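Local coordinates for farnesyl diphosphate phosphatase YisP (Bacillus subtilis subsp. subtilis, PDB 3WE9), which hydrolyses farnesyl diphosphate to farnesol and diphosphate, a reaction that supports biofilm formation, at residues Lys39-Gln42 and Ala43-Val47. Residues are numbered along the deposited sequence; the frame is centred on the assembly and turned at random.
Sequences KQRQ and ASWAV
Trp45 folds its indole back along helix 38-54, toward the helix's N-terminal end, and lays it against the turn formed by Arg41 and Gln42. With chi1 at -66° the indole CG stands beside the backbone N and the ring is sent back along the helix; the small chi2 then turns one face to the preceding turn: the carbonyl O of Arg41 and, toward the six-membered ring, the CA of Gln42 both lie above that face, near its rim. Two aliphatic stems meet the indole, Arg41 by its NE1/CZ2 side and Gln42 by its CE3/CZ3 side. Arg41 runs alongside the indole, its CD 3.5 Å from Trp45 CZ2 and its CG 3.7 Å from Trp45 NE1. The chain bends just beyond these methylenes, and the guanidinium plane ends up 50° from the ring; NH2 is hydrogen-bonded to the carbonyl of Leu36, just before the helix. Gln42 has CG 3.7 Å from Trp45 CZ3, and its amide is inclined to the indole by 43°.

Beneath these side chains the backbone is regular alpha-helix. Trp45 N bonds to Arg41 O at 3.0 Å; that oxygen both lies over the ring face and accepts the backbone N-H of the same residue. On Ser44, OG turns back to Gln40 O at 3.1 Å, approaching from above the carbonyl plane, while Ser44 N binds that oxygen at 2.9 Å.

Elsewhere around the helix, Trp45 meets the ring of Phe30 nearly parallel and, with Gln42, touches helix 6-25; Ala43 and Ser44 pack on Ile139 of helix 118-140. In this all-helical squalene/phytoene synthase fold, the methylenes of Arg41 and Gln42 pack against part of the buried indole while the arginine's charged end is held by a carbonyl, and the buried serine hydroxyl is satisfied within its own helix.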
ATOM      1  N   LYS A  39     -12.880   0.130  16.636  1.00 21.77           N
ATOM      2  CA  LYS A  39     -13.729   0.816  15.667  1.00 21.92           C
ATOM      3  C   LYS A  39     -12.944   1.258  14.431  1.00 20.15           C
ATOM      4  O   LYS A  39     -13.357   1.000  13.299  1.00 20.26           O
ATOM      5  CB  LYS A  39     -14.413   2.027  16.310  1.00 22.79           C
ATOM      6  CG  LYS A  39     -15.447   2.678  15.403  1.00 27.48           C
ATOM      7  CD  LYS A  39     -16.037   3.936  16.022  1.00 30.37           C
ATOM      8  CE  LYS A  39     -16.888   3.623  17.233  1.00 34.10           C
ATOM      9  NZ  LYS A  39     -17.367   4.880  17.884  1.00 35.97           N
ATOM     10  N   GLN A  40     -11.814   1.926  14.646  1.00 18.24           N
ATOM     11  CA  GLN A  40     -10.985   2.374  13.531  1.00 18.84           C
ATOM     12  C   GLN A  40     -10.374   1.180  12.776  1.00 18.32           C
ATOM     13  O   GLN A  40     -10.330   1.164  11.548  1.00 18.45           O
ATOM     14  CB  GLN A  40      -9.870   3.296  14.041  1.00 17.92           C
ATOM     15  CG  GLN A  40     -10.321   4.718  14.381  1.00 18.02           C
ATOM     16  CD  GLN A  40     -10.901   4.866  15.780  1.00 20.59           C
ATOM     17  OE1 GLN A  40     -11.159   3.885  16.475  1.00 19.88           O
ATOM     18  NE2 GLN A  40     -11.110   6.110  16.195  1.00 21.65           N
ATOM     19  N   ARG A  41      -9.907   0.188  13.526  1.00 19.59           N
ATOM     20  CA  ARG A  41      -9.287  -1.012  12.954  1.00 20.26           C
ATOM     21  C   ARG A  41     -10.214  -1.695  11.952  1.00 22.01           C
ATOM     22  O   ARG A  41      -9.841  -1.951  10.800  1.00 19.91           O
ATOM     23  CB  ARG A  41      -8.941  -1.997  14.079  1.00 22.71           C
ATOM     24  CG  ARG A  41      -8.175  -3.247  13.649  1.00 24.43           C
ATOM     25  CD  ARG A  41      -8.082  -4.226  14.816  1.00 28.46           C
ATOM     26  NE  ARG A  41      -7.686  -3.543  16.046  1.00 31.08           N
ATOM     27  CZ  ARG A  41      -8.083  -3.900  17.265  1.00 32.30           C
ATOM     28  NH1 ARG A  41      -8.890  -4.941  17.429  1.00 33.02           N
ATOM     29  NH2 ARG A  41      -7.689  -3.204  18.321  1.00 32.04           N
ATOM     30  N   GLN A  42     -11.429  -1.992  12.397  1.00 22.27           N
ATOM     31  CA  GLN A  42     -12.398  -2.653  11.536  1.00 23.26           C
ATOM     32  C   GLN A  42     -12.738  -1.804  10.323  1.00 22.29           C
ATOM     33  O   GLN A  42     -12.895  -2.324   9.215  1.00 19.41           O
ATOM     34  CB  GLN A  42     -13.652  -3.008  12.342  1.00 24.99           C
ATOM     35  CG  GLN A  42     -13.359  -4.072  13.394  1.00 30.39           C
ATOM     36  CD  GLN A  42     -14.604  -4.637  14.045  1.00 33.06           C
ATOM     37  OE1 GLN A  42     -14.578  -5.732  14.610  1.00 36.75           O
ATOM     38  NE2 GLN A  42     -15.698  -3.894  13.978  1.00 31.65           N
ATOM     39  N   ALA A  43     -12.831  -0.494  10.523  1.00 20.84           N
ATOM     40  CA  ALA A  43     -13.125   0.417   9.422  1.00 18.65           C
ATOM     41  C   ALA A  43     -12.005   0.308   8.387  1.00 18.54           C
ATOM     42  O   ALA A  43     -12.256   0.290   7.184  1.00 18.26           O
ATOM     43  CB  ALA A  43     -13.222   1.853   9.941  1.00 20.30           C
ATOM     44  N   SER A  44     -10.766   0.238   8.861  1.00 16.81           N
ATOM     45  CA  SER A  44      -9.620   0.126   7.963  1.00 19.97           C
ATOM     46  C   SER A  44      -9.684  -1.184   7.182  1.00 19.49           C
ATOM     47  O   SER A  44      -9.345  -1.218   6.000  1.00 19.72           O
ATOM     48  CB  SER A  44      -8.309   0.195   8.749  1.00 20.62           C
ATOM     49  OG  SER A  44      -8.140   1.484   9.313  1.00 31.23           O
ATOM     50  N   TRP A  45     -10.099  -2.259   7.848  1.00 18.33           N
ATOM     51  CA  TRP A  45     -10.215  -3.548   7.172  1.00 19.68           C
ATOM     52  C   TRP A  45     -11.188  -3.402   6.007  1.00 20.59           C
ATOM     53  O   TRP A  45     -10.926  -3.871   4.902  1.00 22.03           O
ATOM     54  CB  TRP A  45     -10.756  -4.626   8.111  1.00 19.26           C
ATOM     55  CG  TRP A  45      -9.872  -5.009   9.264  1.00 17.82           C
ATOM     56  CD1 TRP A  45      -8.541  -4.742   9.418  1.00 18.37           C
ATOM     57  CD2 TRP A  45     -10.268  -5.761  10.412  1.00 19.62           C
ATOM     58  NE1 TRP A  45      -8.083  -5.283  10.599  1.00 20.29           N
ATOM     59  CE2 TRP A  45      -9.125  -5.917  11.227  1.00 20.40           C
ATOM     60  CE3 TRP A  45     -11.482  -6.324  10.830  1.00 19.92           C
ATOM     61  CZ2 TRP A  45      -9.161  -6.615  12.443  1.00 23.69           C
ATOM     62  CZ3 TRP A  45     -11.519  -7.016  12.037  1.00 23.91           C
ATOM     63  CH2 TRP A  45     -10.362  -7.155  12.830  1.00 24.10           C
ATOM     64  N   ALA A  46     -12.317  -2.749   6.266  1.00 21.54           N
ATOM     65  CA  ALA A  46     -13.339  -2.545   5.246  1.00 22.53           C
ATOM     66  C   ALA A  46     -12.779  -1.789   4.049  1.00 24.05           C
ATOM     67  O   ALA A  46     -12.996  -2.178   2.896  1.00 25.21           O
ATOM     68  CB  ALA A  46     -14.537  -1.779   5.843  1.00 22.59           C
ATOM     69  N   VAL A  47     -12.064  -0.703   4.324  1.00 23.88           N
ATOM     70  CA  VAL A  47     -11.477   0.109   3.262  1.00 24.78           C
ATOM     71  C   VAL A  47     -10.485  -0.683   2.414  1.00 25.63           C
ATOM     72  O   VAL A  47     -10.560  -0.664   1.184  1.00 25.88           O
ATOM     73  CB  VAL A  47     -10.769   1.357   3.840  1.00 24.28           C
ATOM     74  CG1 VAL A  47      -9.959   2.058   2.748  1.00 24.71           C
ATOM     75  CG2 VAL A  47     -11.807   2.312   4.424  1.00 24.13           C
TER